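Glutamate--tRNA ligase (Methanothermobacter thermautotrophicus, PDB 3AII) probably charges tRNA(Glu) with glutamate, first activating the amino acid with ATP to Glu-AMP and then passing it to the acceptor end of the tRNA. Local coordinates at residues A[166-169]-A[174-177]; A[138-143]-A[269-274]; A[132-137]-A[276-281]. One frame throughout, in Å; residues are numbered along the deposited sequence.

Overall arrangement
Followed from the N terminus, the chain runs through strand 130-135 into the loop before helix 147-158, so that the first segments of contacts 3 and 2 follow each other directly. Strand 164-167 and helix 172-184 come next, and contact 1 closes the small turn between them. After the antiparallel sheet reaches strand 270-272, contact 2 is completed; helix 274-284 then completes contact 3. The three loops therefore nest like brackets, 1 within 2 within 3, without crossing. They tie the parallel sheet of the catalytic domain to helices 172-184 and 274-284 and to the antiparallel sheet. Asp281 of contact 3 hydrogen-bonds Tyr175 and Gln168 of contact 1, and Tyr175 also packs against Pro272 of contact 2.

Contact 1: A[166-169]-A[174-177]; sequences VIQS and TYYE
The phenol ring of the buried Tyr175 meets Gln168 at its edge: the carbonyl oxygen Gln168 O lies near the ring plane, 3.4 Å from Tyr175 CE2. Neither ring face is used between 166-169 and 174-177; Pro272, Met254, Phe276 and Ser277 are among the residues that also touch this side chain. The second flat group, the amide of Gln168, stands almost upright to the ring, the two planes being 79° apart, and the side chains cross at about a right angle. What meets the glutamine chain is the hydroxyl, with Tyr175 OH 3.1 Å from Gln168 CG and 3.2 Å from Gln168 CB. With chi1 at -52°, Tyr175 CG sits beside its own backbone N and opposite the carbonyl carbon, which directs the ring from helix 172-184 at the end of strand 164-167. This is the strand-to-helix connection of the Rossmann-type catalytic domain of a class I synthetase: strand 164-167 runs parallel to 130-135, passes into a short 3-10 turn at Gln168 and Ser169, and leads into the helix that presents Tyr175. Gln168 NE2 and Tyr175 OH are 3.4 Å apart, but the angle is poor and no bond joins them. Both hydrogen-bond instead to one carboxylate oxygen, Asp281 OD2 of helix 274-284, which probably explains why two polar groups lie side by side without pairing. A phenylalanine here would probably keep the ring edge at Gln168 O yet leave Asp281 OD2 with one partner fewer and the glutamine chain without the hydroxyl that abuts it. Beyond CG the glutamine is extended, chi2 -168°, and this stretch carries its amide past the phenol oxygen to the shared aspartate.

Contact 2: A[138-143]-A[269-274]; sequences TDPRRV and RVYPMM
Thr138 O is approached from two directions by the 269-274 segment and its solvent. A water donates to it at 2.7 Å from Thr138 O and also donates to the backbone oxygen Pro272 O at 3.0 Å, so a single molecule bridges two carbonyls that could not bond each other directly. The same Thr138 O lies 3.3 Å from Tyr271 CD2, set obliquely to the ring. No direct hydrogen bond crosses between the segments, and the rest of the evidence is apolar. The clearest piece is a CH-pi contact: Pro140 CD stands 4.0 Å from the centroid of the Tyr271 ring, only 9° off the ring normal, while Pro140 CG is 3.9 Å from Tyr271 CZ, so the proline ring lies across one face of the tyrosine. Beside it, Thr138 CG2 packs against Pro272 CG at 3.7 Å. The threonine chi1 of 55° leaves CG2 opposite its own carbonyl carbon, which turns the methyl to the proline ring and puts OG1 between its backbone N and carbonyl carbon. The loop presents Pro140 through a type I beta turn, in which Arg142 N donates to Asp139 O at 3.0 Å; Pro140 and Arg141 have the corner backbone angles. Asp139 OD2 accepts a weak bond from Arg141 N, in the manner of an Asx turn, and may help hold the same corner. The arrangement thus packs the loop between strand 130-135 and helix 147-158 against the edge strand of an antiparallel sheet. Strand 270-272 pairs with 252-256 through Tyr271 and Arg255, Met172 and Tyr175 of helix 172-184 touch Pro272, and Met273 is the N-cap residue from which helix 274-284 sets out.

Contact 3: A[132-137]-A[276-281]; sequences ILRIED and FSVAVD
Arg134, near the end of strand 130-135, points its side chain at Val278 and Asp281 of helix 274-284, joining a strand that lies between 98-101 and 164-167 in the parallel sheet of this Rossmann-type catalytic domain to a helix that follows almost 140 residues later. Asp137 touches Pro105 of the predicted HIGH region, so the strand end probably borders the ATP site. The ionic part begins within the strand end. Glu136 OE2 accepts from Arg134 NE at 2.8 Å and from Arg134 NH1 at 2.9 Å, a side-on grip by two nitrogens on one oxygen, which lies only 3° out of the guanidinium plane. NE meets the anti lone pair, whereas NH1 arrives nearly along the C-O bond. A bend at chi3, 70°, turns the guanidinium back to that carboxylate. On its other flank, NH2 is salt-bridged to Asp282 of the same helix 274-284, which probably restricts its rotation. A looser electrostatic contact joins Arg134 NE to Asp281 OD2 at 4.2 Å. No N-H is aimed at that oxygen, which instead bonds to Tyr175 and Gln168, while Asp281 OD1 is salt-bridged to Arg171. Van der Waals packing of carbon against the charged groups completes the contact. The aspartate's CB lies against the arginine, Asp281 CB being 3.5 Å from Arg134 NH2. Val278 puts one methyl on each partner of the Arg134-Glu136 salt bridge: CG1, oblique to the guanidinium, is 3.8 Å from Arg134 NH1, and CG2 is 3.5 Å from Glu136 OE2.

Contact 1: A[166-169]-A[174-177]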
ATOM      1  N   VAL A 166     -11.200  -6.009 -16.152  1.00 12.90           N
ATOM      2  CA  VAL A 166     -11.385  -7.387 -16.580  1.00 13.07           C
ATOM      3  C   VAL A 166     -11.163  -8.255 -15.351  1.00 15.94           C
ATOM      4  O   VAL A 166     -10.260  -7.983 -14.564  1.00 15.62           O
ATOM      5  CB  VAL A 166     -10.363  -7.753 -17.670  1.00 16.96           C
ATOM      6  CG1 VAL A 166     -10.407  -9.246 -17.989  1.00 21.78           C
ATOM      7  CG2 VAL A 166     -10.618  -6.942 -18.935  1.00 19.65           C
ATOM      8  N   ILE A 167     -12.008  -9.263 -15.151  1.00 14.34           N
ATOM      9  CA  ILE A 167     -11.832 -10.153 -13.996  1.00 14.41           C
ATOM     10  C   ILE A 167     -11.570 -11.572 -14.508  1.00 14.04           C
ATOM     11  O   ILE A 167     -12.338 -12.111 -15.298  1.00 15.07           O
ATOM     12  CB  ILE A 167     -13.059 -10.124 -13.069  1.00 13.28           C
ATOM     13  CG1 ILE A 167     -13.280  -8.714 -12.502  1.00 17.92           C
ATOM     14  CG2 ILE A 167     -12.880 -11.095 -11.890  1.00 15.05           C
ATOM     15  CD1 ILE A 167     -14.618  -8.571 -11.782  1.00 26.89           C
ATOM     16  N   GLN A 168     -10.465 -12.180 -14.094  1.00 12.74           N
ATOM     17  CA  GLN A 168     -10.071 -13.441 -14.709  1.00 12.20           C
ATOM     18  C   GLN A 168     -11.047 -14.591 -14.474  1.00 12.94           C
ATOM     19  O   GLN A 168     -11.178 -15.462 -15.331  1.00 13.84           O
ATOM     20  CB  GLN A 168      -8.644 -13.837 -14.310  1.00 12.90           C
ATOM     21  CG  GLN A 168      -7.590 -12.930 -14.933  1.00 13.80           C
ATOM     22  CD  GLN A 168      -6.184 -13.483 -14.792  1.00 18.86           C
ATOM     23  OE1 GLN A 168      -5.811 -13.974 -13.733  1.00 17.49           O
ATOM     24  NE2 GLN A 168      -5.402 -13.412 -15.867  1.00 18.73           N
ATOM     25  N   SER A 169     -11.743 -14.584 -13.340  1.00 15.29           N
ATOM     26  CA  SER A 169     -12.669 -15.681 -13.082  1.00 16.65           C
ATOM     27  C   SER A 169     -13.896 -15.617 -13.990  1.00 19.99           C
ATOM     28  O   SER A 169     -14.656 -16.577 -14.073  1.00 17.52           O
ATOM     29  CB  SER A 169     -13.079 -15.738 -11.604  1.00 12.95           C
ATOM     30  OG  SER A 169     -13.715 -14.544 -11.209  1.00 16.62           O
ATOM     31  N   THR A 174     -12.507 -18.936 -21.778  1.00 16.86           N
ATOM     32  CA  THR A 174     -11.469 -18.421 -22.655  1.00 11.35           C
ATOM     33  C   THR A 174     -10.177 -19.210 -22.433  1.00 14.50           C
ATOM     34  O   THR A 174      -9.510 -19.631 -23.390  1.00 16.48           O
ATOM     35  CB  THR A 174     -11.239 -16.919 -22.405  1.00 16.58           C
ATOM     36  OG1 THR A 174     -12.429 -16.196 -22.771  1.00 20.95           O
ATOM     37  CG2 THR A 174     -10.063 -16.402 -23.212  1.00 18.89           C
ATOM     38  N   TYR A 175      -9.817 -19.415 -21.166  1.00 14.06           N
ATOM     39  CA  TYR A 175      -8.614 -20.200 -20.887  1.00 11.98           C
ATOM     40  C   TYR A 175      -8.768 -21.629 -21.390  1.00 16.70           C
ATOM     41  O   TYR A 175      -7.797 -22.231 -21.826  1.00 14.82           O
ATOM     42  CB  TYR A 175      -8.263 -20.182 -19.395  1.00 12.77           C
ATOM     43  CG  TYR A 175      -8.202 -18.787 -18.833  1.00 11.60           C
ATOM     44  CD1 TYR A 175      -7.398 -17.813 -19.430  1.00 13.98           C
ATOM     45  CD2 TYR A 175      -8.911 -18.447 -17.697  1.00 11.80           C
ATOM     46  CE1 TYR A 175      -7.344 -16.533 -18.921  1.00 13.82           C
ATOM     47  CE2 TYR A 175      -8.864 -17.175 -17.180  1.00 14.02           C
ATOM     48  CZ  TYR A 175      -8.083 -16.225 -17.800  1.00 13.10           C
ATOM     49  OH  TYR A 175      -8.048 -14.954 -17.288  1.00 13.73           O
ATOM     50  N   TYR A 176      -9.975 -22.180 -21.299  1.00 13.34           N
ATOM     51  CA  TYR A 176     -10.206 -23.545 -21.796  1.00 13.30           C
ATOM     52  C   TYR A 176     -10.092 -23.593 -23.318  1.00 17.21           C
ATOM     53  O   TYR A 176      -9.487 -24.505 -23.873  1.00 17.26           O
ATOM     54  CB  TYR A 176     -11.586 -24.047 -21.352  1.00 15.29           C
ATOM     55  CG  TYR A 176     -11.792 -24.139 -19.851  1.00 14.64           C
ATOM     56  CD1 TYR A 176     -10.717 -24.215 -18.967  1.00 12.98           C
ATOM     57  CD2 TYR A 176     -13.075 -24.165 -19.320  1.00 14.56           C
ATOM     58  CE1 TYR A 176     -10.923 -24.286 -17.601  1.00 16.03           C
ATOM     59  CE2 TYR A 176     -13.296 -24.232 -17.959  1.00 15.78           C
ATOM     60  CZ  TYR A 176     -12.218 -24.307 -17.099  1.00 16.78           C
ATOM     61  OH  TYR A 176     -12.464 -24.400 -15.748  1.00 17.43           O
ATOM     62  N   GLU A 177     -10.675 -22.598 -23.982  1.00 15.57           N
ATOM     63  CA  GLU A 177     -10.604 -22.470 -25.438  1.00 14.75           C
ATOM     64  C   GLU A 177      -9.155 -22.443 -25.903  1.00 14.38           C
ATOM     65  O   GLU A 177      -8.760 -23.161 -26.849  1.00 18.25           O
ATOM     66  CB  GLU A 177     -11.306 -21.182 -25.888  1.00 17.54           C
ATOM     67  CG  GLU A 177     -11.273 -20.949 -27.395  1.00 22.86           C
ATOM     68  CD  GLU A 177     -11.745 -19.552 -27.777  1.00 42.07           C
ATOM     69  OE1 GLU A 177     -12.410 -18.899 -26.941  1.00 34.73           O
ATOM     70  OE2 GLU A 177     -11.446 -19.104 -28.907  1.00 38.36           O
TER

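Contact 2: A[138-143]-A[269-274]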
ATOM      1  N   THR A 138      -7.602 -16.259 -10.080  1.00 17.18           N
ATOM      2  CA  THR A 138      -7.691 -17.670 -10.490  1.00 18.44           C
ATOM      3  C   THR A 138      -7.182 -18.684  -9.458  1.00 25.35           C
ATOM      4  O   THR A 138      -6.960 -19.857  -9.796  1.00 27.39           O
ATOM      5  CB  THR A 138      -6.896 -17.919 -11.781  1.00 19.64           C
ATOM      6  OG1 THR A 138      -5.553 -17.472 -11.582  1.00 29.27           O
ATOM      7  CG2 THR A 138      -7.515 -17.147 -12.935  1.00 27.05           C
ATOM      8  N   ASP A 139      -6.987 -18.251  -8.218  1.00 22.51           N
ATOM      9  CA  ASP A 139      -6.659 -19.184  -7.137  1.00 22.50           C
ATOM     10  C   ASP A 139      -7.784 -19.089  -6.131  1.00 22.77           C
ATOM     11  O   ASP A 139      -7.834 -18.140  -5.338  1.00 23.50           O
ATOM     12  CB  ASP A 139      -5.328 -18.836  -6.476  1.00 21.74           C
ATOM     13  CG  ASP A 139      -4.941 -19.817  -5.371  1.00 42.00           C
ATOM     14  OD1 ASP A 139      -3.802 -19.711  -4.875  1.00 49.02           O
ATOM     15  OD2 ASP A 139      -5.762 -20.691  -5.000  1.00 38.27           O
ATOM     16  N   PRO A 140      -8.709 -20.054  -6.179  1.00 18.65           N
ATOM     17  CA  PRO A 140      -9.959 -19.905  -5.425  1.00 19.45           C
ATOM     18  C   PRO A 140      -9.740 -19.812  -3.919  1.00 22.03           C
ATOM     19  O   PRO A 140     -10.557 -19.195  -3.241  1.00 24.54           O
ATOM     20  CB  PRO A 140     -10.747 -21.171  -5.779  1.00 21.25           C
ATOM     21  CG  PRO A 140      -9.724 -22.146  -6.281  1.00 20.41           C
ATOM     22  CD  PRO A 140      -8.639 -21.337  -6.909  1.00 18.93           C
ATOM     23  N   ARG A 141      -8.661 -20.398  -3.408  1.00 16.89           N
ATOM     24  CA  ARG A 141      -8.429 -20.391  -1.961  1.00 19.41           C
ATOM     25  C   ARG A 141      -7.774 -19.120  -1.441  1.00 25.15           C
ATOM     26  O   ARG A 141      -7.657 -18.939  -0.227  1.00 25.51           O
ATOM     27  CB  ARG A 141      -7.592 -21.601  -1.543  1.00 20.36           C
ATOM     28  CG  ARG A 141      -8.303 -22.932  -1.748  1.00 23.69           C
ATOM     29  CD  ARG A 141      -7.600 -24.079  -1.036  1.00 31.40           C
ATOM     30  NE  ARG A 141      -8.323 -25.337  -1.216  1.00 27.90           N
ATOM     31  CZ  ARG A 141      -7.991 -26.275  -2.098  1.00 20.80           C
ATOM     32  NH1 ARG A 141      -6.920 -26.122  -2.869  1.00 20.90           N
ATOM     33  NH2 ARG A 141      -8.713 -27.380  -2.183  1.00 22.29           N
ATOM     34  N   ARG A 142      -7.345 -18.248  -2.349  1.00 22.53           N
ATOM     35  CA  ARG A 142      -6.625 -17.035  -1.964  1.00 25.10           C
ATOM     36  C   ARG A 142      -7.397 -15.765  -2.292  1.00 34.51           C
ATOM     37  O   ARG A 142      -6.818 -14.681  -2.363  1.00 32.20           O
ATOM     38  CB  ARG A 142      -5.255 -16.979  -2.639  1.00 27.35           C
ATOM     39  CG  ARG A 142      -4.436 -18.252  -2.483  1.00 54.37           C
ATOM     40  CD  ARG A 142      -3.905 -18.424  -1.066  1.00 66.83           C
ATOM     41  NE  ARG A 142      -3.538 -19.811  -0.785  1.00 61.96           N
ATOM     42  CZ  ARG A 142      -2.492 -20.436  -1.318  1.00 81.87           C
ATOM     43  NH1 ARG A 142      -1.699 -19.805  -2.176  1.00 79.18           N
ATOM     44  NH2 ARG A 142      -2.241 -21.698  -0.999  1.00 88.78           N
ATOM     45  N   VAL A 143      -8.698 -15.895  -2.503  1.00 22.41           N
ATOM     46  CA  VAL A 143      -9.513 -14.729  -2.811  1.00 25.12           C
ATOM     47  C   VAL A 143     -10.184 -14.147  -1.574  1.00 33.06           C
ATOM     48  O   VAL A 143     -10.863 -14.853  -0.824  1.00 26.91           O
ATOM     49  CB  VAL A 143     -10.598 -15.065  -3.828  1.00 23.21           C
ATOM     50  CG1 VAL A 143     -11.535 -13.877  -3.999  1.00 21.00           C
ATOM     51  CG2 VAL A 143      -9.967 -15.485  -5.162  1.00 22.39           C
ATOM     52  N   ARG A 269     -13.533 -26.517 -11.600  1.00 20.81           N
ATOM     53  CA  ARG A 269     -12.475 -27.174 -10.844  1.00 21.60           C
ATOM     54  C   ARG A 269     -11.161 -27.154 -11.609  1.00 21.30           C
ATOM     55  O   ARG A 269     -10.127 -27.519 -11.074  1.00 24.13           O
ATOM     56  CB  ARG A 269     -12.853 -28.616 -10.513  1.00 19.59           C
ATOM     57  CG  ARG A 269     -12.800 -29.548 -11.702  1.00 27.28           C
ATOM     58  CD  ARG A 269     -13.013 -30.995 -11.270  1.00 37.45           C
ATOM     59  NE  ARG A 269     -14.343 -31.202 -10.699  1.00 28.50           N
ATOM     60  CZ  ARG A 269     -14.769 -32.366 -10.221  1.00 47.62           C
ATOM     61  NH1 ARG A 269     -13.962 -33.419 -10.237  1.00 40.39           N
ATOM     62  NH2 ARG A 269     -15.994 -32.476  -9.723  1.00 52.23           N
ATOM     63  N   VAL A 270     -11.188 -26.735 -12.870  1.00 16.07           N
ATOM     64  CA  VAL A 270      -9.941 -26.704 -13.631  1.00 13.30           C
ATOM     65  C   VAL A 270      -9.519 -25.244 -13.766  1.00 16.34           C
ATOM     66  O   VAL A 270     -10.264 -24.435 -14.333  1.00 17.89           O
ATOM     67  CB  VAL A 270     -10.091 -27.351 -15.025  1.00 16.15           C
ATOM     68  CG1 VAL A 270      -8.752 -27.322 -15.751  1.00 17.83           C
ATOM     69  CG2 VAL A 270     -10.586 -28.802 -14.910  1.00 17.12           C
ATOM     70  N   TYR A 271      -8.341 -24.913 -13.232  1.00 14.42           N
ATOM     71  CA  TYR A 271      -7.900 -23.515 -13.122  1.00 11.70           C
ATOM     72  C   TYR A 271      -6.564 -23.280 -13.814  1.00 13.92           C
ATOM     73  O   TYR A 271      -5.674 -24.135 -13.768  1.00 16.04           O
ATOM     74  CB  TYR A 271      -7.741 -23.133 -11.648  1.00 14.94           C
ATOM     75  CG  TYR A 271      -9.055 -22.860 -10.968  1.00 15.41           C
ATOM     76  CD1 TYR A 271      -9.789 -23.886 -10.383  1.00 18.70           C
ATOM     77  CD2 TYR A 271      -9.573 -21.575 -10.941  1.00 21.30           C
ATOM     78  CE1 TYR A 271     -11.001 -23.616  -9.758  1.00 21.37           C
ATOM     79  CE2 TYR A 271     -10.765 -21.306 -10.332  1.00 29.22           C
ATOM     80  CZ  TYR A 271     -11.477 -22.327  -9.751  1.00 24.24           C
ATOM     81  OH  TYR A 271     -12.668 -22.016  -9.140  1.00 33.16           O
ATOM     82  N   PRO A 272      -6.403 -22.106 -14.443  1.00 12.80           N
ATOM     83  CA  PRO A 272      -5.125 -21.787 -15.078  1.00 13.62           C
ATOM     84  C   PRO A 272      -4.091 -21.358 -14.052  1.00 15.77           C
ATOM     85  O   PRO A 272      -4.417 -20.767 -13.002  1.00 14.32           O
ATOM     86  CB  PRO A 272      -5.476 -20.601 -15.987  1.00 14.00           C
ATOM     87  CG  PRO A 272      -6.566 -19.906 -15.240  1.00 16.63           C
ATOM     88  CD  PRO A 272      -7.404 -21.052 -14.668  1.00 15.64           C
ATOM     89  N   MET A 273      -2.839 -21.673 -14.356  1.00 14.97           N
ATOM     90  CA  MET A 273      -1.714 -21.113 -13.628  1.00 16.67           C
ATOM     91  C   MET A 273      -1.392 -19.745 -14.196  1.00 14.68           C
ATOM     92  O   MET A 273      -1.695 -19.451 -15.369  1.00 14.93           O
ATOM     93  CB  MET A 273      -0.493 -22.025 -13.727  1.00 17.16           C
ATOM     94  CG  MET A 273      -0.716 -23.395 -13.128  1.00 17.91           C
ATOM     95  SD  MET A 273      -1.091 -23.276 -11.375  1.00 23.86           S
ATOM     96  CE  MET A 273       0.519 -22.901 -10.691  1.00 34.07           C
ATOM     97  N   MET A 274      -0.798 -18.912 -13.341  1.00 16.01           N
ATOM     98  CA  MET A 274      -0.562 -17.510 -13.653  0.59 17.00           C
ATOM     99  C   MET A 274       0.107 -17.275 -15.018  1.00 15.34           C
ATOM    100  O   MET A 274      -0.339 -16.429 -15.801  1.00 16.51           O
ATOM    101  CB  MET A 274       0.239 -16.854 -12.520  0.59 15.57           C
ATOM    102  CG  MET A 274      -0.056 -15.379 -12.338  0.59 23.60           C
ATOM    103  SD  MET A 274       1.451 -14.415 -12.434  0.59 62.99           S
ATOM    104  CE  MET A 274       2.179 -15.217 -13.848  0.59  6.21           C
TER
HETATM  105  O   HOH W   1      -4.935 -21.629 -10.211  1.00 29.85           O

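Contact 3: A[132-137]-A[276-281]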
ATOM      1  N   ILE A 132      -5.309  -1.086 -18.488  1.00 12.56           N
ATOM      2  CA  ILE A 132      -6.290  -2.109 -18.148  1.00 14.75           C
ATOM      3  C   ILE A 132      -6.098  -2.549 -16.691  1.00 14.35           C
ATOM      4  O   ILE A 132      -4.980  -2.808 -16.250  1.00 16.20           O
ATOM      5  CB  ILE A 132      -6.151  -3.323 -19.073  1.00 12.79           C
ATOM      6  CG1 ILE A 132      -6.432  -2.920 -20.530  1.00 13.96           C
ATOM      7  CG2 ILE A 132      -7.120  -4.425 -18.639  1.00 16.41           C
ATOM      8  CD1 ILE A 132      -6.068  -4.011 -21.559  1.00 20.94           C
ATOM      9  N   LEU A 133      -7.188  -2.575 -15.928  1.00 13.08           N
ATOM     10  CA  LEU A 133      -7.160  -3.185 -14.595  1.00 12.51           C
ATOM     11  C   LEU A 133      -7.587  -4.629 -14.789  1.00 14.20           C
ATOM     12  O   LEU A 133      -8.681  -4.878 -15.263  1.00 14.86           O
ATOM     13  CB  LEU A 133      -8.124  -2.476 -13.634  1.00 12.21           C
ATOM     14  CG  LEU A 133      -8.328  -3.209 -12.301  1.00 12.60           C
ATOM     15  CD1 LEU A 133      -7.009  -3.291 -11.506  1.00 13.05           C
ATOM     16  CD2 LEU A 133      -9.391  -2.511 -11.450  1.00 12.99           C
ATOM     17  N   ARG A 134      -6.719  -5.585 -14.447  1.00 13.48           N
ATOM     18  CA  ARG A 134      -7.072  -6.985 -14.588  1.00 14.34           C
ATOM     19  C   ARG A 134      -6.948  -7.644 -13.227  1.00 17.42           C
ATOM     20  O   ARG A 134      -5.844  -7.781 -12.691  1.00 17.73           O
ATOM     21  CB  ARG A 134      -6.176  -7.686 -15.616  1.00 13.54           C
ATOM     22  CG  ARG A 134      -6.521  -9.165 -15.821  1.00 12.82           C
ATOM     23  CD  ARG A 134      -5.766  -9.805 -17.023  1.00 14.48           C
ATOM     24  NE  ARG A 134      -4.342  -9.935 -16.726  1.00 17.59           N
ATOM     25  CZ  ARG A 134      -3.353  -9.628 -17.568  1.00 18.89           C
ATOM     26  NH1 ARG A 134      -2.088  -9.791 -17.186  1.00 17.32           N
ATOM     27  NH2 ARG A 134      -3.621  -9.154 -18.779  1.00 18.66           N
ATOM     28  N   ILE A 135      -8.079  -8.057 -12.668  1.00 13.28           N
ATOM     29  CA  ILE A 135      -8.065  -8.701 -11.361  1.00 13.42           C
ATOM     30  C   ILE A 135      -7.767 -10.177 -11.542  1.00 15.06           C
ATOM     31  O   ILE A 135      -8.522 -10.905 -12.193  1.00 15.30           O
ATOM     32  CB  ILE A 135      -9.415  -8.566 -10.639  1.00 15.76           C
ATOM     33  CG1 ILE A 135      -9.865  -7.104 -10.573  1.00 23.82           C
ATOM     34  CG2 ILE A 135      -9.319  -9.181  -9.253  1.00 17.67           C
ATOM     35  CD1 ILE A 135      -8.932  -6.218  -9.843  1.00 19.46           C
ATOM     36  N   GLU A 136      -6.652 -10.618 -10.973  1.00 13.65           N
ATOM     37  CA  GLU A 136      -6.141 -11.952 -11.248  1.00 14.74           C
ATOM     38  C   GLU A 136      -6.546 -12.914 -10.127  1.00 18.42           C
ATOM     39  O   GLU A 136      -5.780 -13.191  -9.196  1.00 18.93           O
ATOM     40  CB  GLU A 136      -4.629 -11.884 -11.502  1.00 16.69           C
ATOM     41  CG  GLU A 136      -4.338 -11.071 -12.773  1.00 21.48           C
ATOM     42  CD  GLU A 136      -2.946 -11.273 -13.369  1.00 21.57           C
ATOM     43  OE1 GLU A 136      -2.030 -11.729 -12.645  1.00 23.01           O
ATOM     44  OE2 GLU A 136      -2.783 -10.943 -14.567  1.00 19.88           O
ATOM     45  N   ASP A 137      -7.785 -13.392 -10.230  1.00 16.85           N
ATOM     46  CA  ASP A 137      -8.417 -14.152  -9.153  1.00 13.38           C
ATOM     47  C   ASP A 137      -8.630 -15.627  -9.518  1.00 17.06           C
ATOM     48  O   ASP A 137      -9.704 -16.175  -9.283  1.00 19.78           O
ATOM     49  CB  ASP A 137      -9.749 -13.509  -8.772  1.00 14.53           C
ATOM     50  CG  ASP A 137     -10.766 -13.548  -9.895  1.00 16.46           C
ATOM     51  OD1 ASP A 137     -10.376 -13.647 -11.076  1.00 15.74           O
ATOM     52  OD2 ASP A 137     -11.972 -13.495  -9.595  1.00 19.36           O
ATOM     53  N   PHE A 276       0.097 -18.925 -17.734  1.00 12.78           N
ATOM     54  CA  PHE A 276      -0.797 -19.186 -18.848  1.00 14.44           C
ATOM     55  C   PHE A 276      -1.854 -18.087 -18.969  1.00 13.78           C
ATOM     56  O   PHE A 276      -2.048 -17.514 -20.045  1.00 15.79           O
ATOM     57  CB  PHE A 276      -1.486 -20.561 -18.720  1.00 12.63           C
ATOM     58  CG  PHE A 276      -2.415 -20.884 -19.889  1.00 11.20           C
ATOM     59  CD1 PHE A 276      -1.908 -21.212 -21.137  1.00 15.05           C
ATOM     60  CD2 PHE A 276      -3.794 -20.824 -19.726  1.00 17.33           C
ATOM     61  CE1 PHE A 276      -2.771 -21.487 -22.206  1.00 17.49           C
ATOM     62  CE2 PHE A 276      -4.660 -21.071 -20.773  1.00 13.16           C
ATOM     63  CZ  PHE A 276      -4.149 -21.438 -22.023  1.00 15.59           C
ATOM     64  N   SER A 277      -2.576 -17.821 -17.886  1.00 14.02           N
ATOM     65  CA  SER A 277      -3.651 -16.836 -17.962  1.00 13.05           C
ATOM     66  C   SER A 277      -3.120 -15.439 -18.273  1.00 16.37           C
ATOM     67  O   SER A 277      -3.760 -14.697 -19.012  1.00 16.76           O
ATOM     68  CB  SER A 277      -4.479 -16.815 -16.679  1.00 13.29           C
ATOM     69  OG  SER A 277      -3.660 -16.461 -15.567  1.00 18.46           O
ATOM     70  N   VAL A 278      -1.937 -15.109 -17.753  1.00 15.85           N
ATOM     71  CA  VAL A 278      -1.341 -13.789 -18.009  1.00 17.41           C
ATOM     72  C   VAL A 278      -1.019 -13.632 -19.505  1.00 16.50           C
ATOM     73  O   VAL A 278      -1.360 -12.622 -20.133  1.00 18.22           O
ATOM     74  CB  VAL A 278      -0.087 -13.548 -17.134  1.00 16.12           C
ATOM     75  CG1 VAL A 278       0.726 -12.363 -17.644  1.00 20.29           C
ATOM     76  CG2 VAL A 278      -0.490 -13.331 -15.692  1.00 16.37           C
ATOM     77  N   ALA A 279      -0.365 -14.633 -20.081  1.00 15.24           N
ATOM     78  CA  ALA A 279      -0.013 -14.579 -21.500  1.00 15.94           C
ATOM     79  C   ALA A 279      -1.246 -14.504 -22.381  1.00 15.93           C
ATOM     80  O   ALA A 279      -1.311 -13.696 -23.304  1.00 18.79           O
ATOM     81  CB  ALA A 279       0.831 -15.793 -21.889  1.00 17.89           C
ATOM     82  N   VAL A 280      -2.230 -15.360 -22.114  1.00 14.19           N
ATOM     83  CA  VAL A 280      -3.454 -15.347 -22.903  1.00 14.82           C
ATOM     84  C   VAL A 280      -4.153 -13.975 -22.816  1.00 16.26           C
ATOM     85  O   VAL A 280      -4.594 -13.409 -23.835  1.00 17.36           O
ATOM     86  CB  VAL A 280      -4.417 -16.491 -22.474  1.00 16.14           C
ATOM     87  CG1 VAL A 280      -5.789 -16.310 -23.125  1.00 18.11           C
ATOM     88  CG2 VAL A 280      -3.836 -17.860 -22.870  1.00 16.30           C
ATOM     89  N   ASP A 281      -4.249 -13.438 -21.605  1.00 15.02           N
ATOM     90  CA  ASP A 281      -4.952 -12.171 -21.409  1.00 11.75           C
ATOM     91  C   ASP A 281      -4.161 -10.986 -21.944  1.00 16.68           C
ATOM     92  O   ASP A 281      -4.744 -10.082 -22.542  1.00 16.93           O
ATOM     93  CB  ASP A 281      -5.314 -11.978 -19.948  1.00 12.29           C
ATOM     94  CG  ASP A 281      -6.450 -12.891 -19.524  1.00 13.95           C
ATOM     95  OD1 ASP A 281      -7.079 -13.516 -20.411  1.00 16.39           O
ATOM     96  OD2 ASP A 281      -6.691 -12.984 -18.306  1.00 16.21           O
TER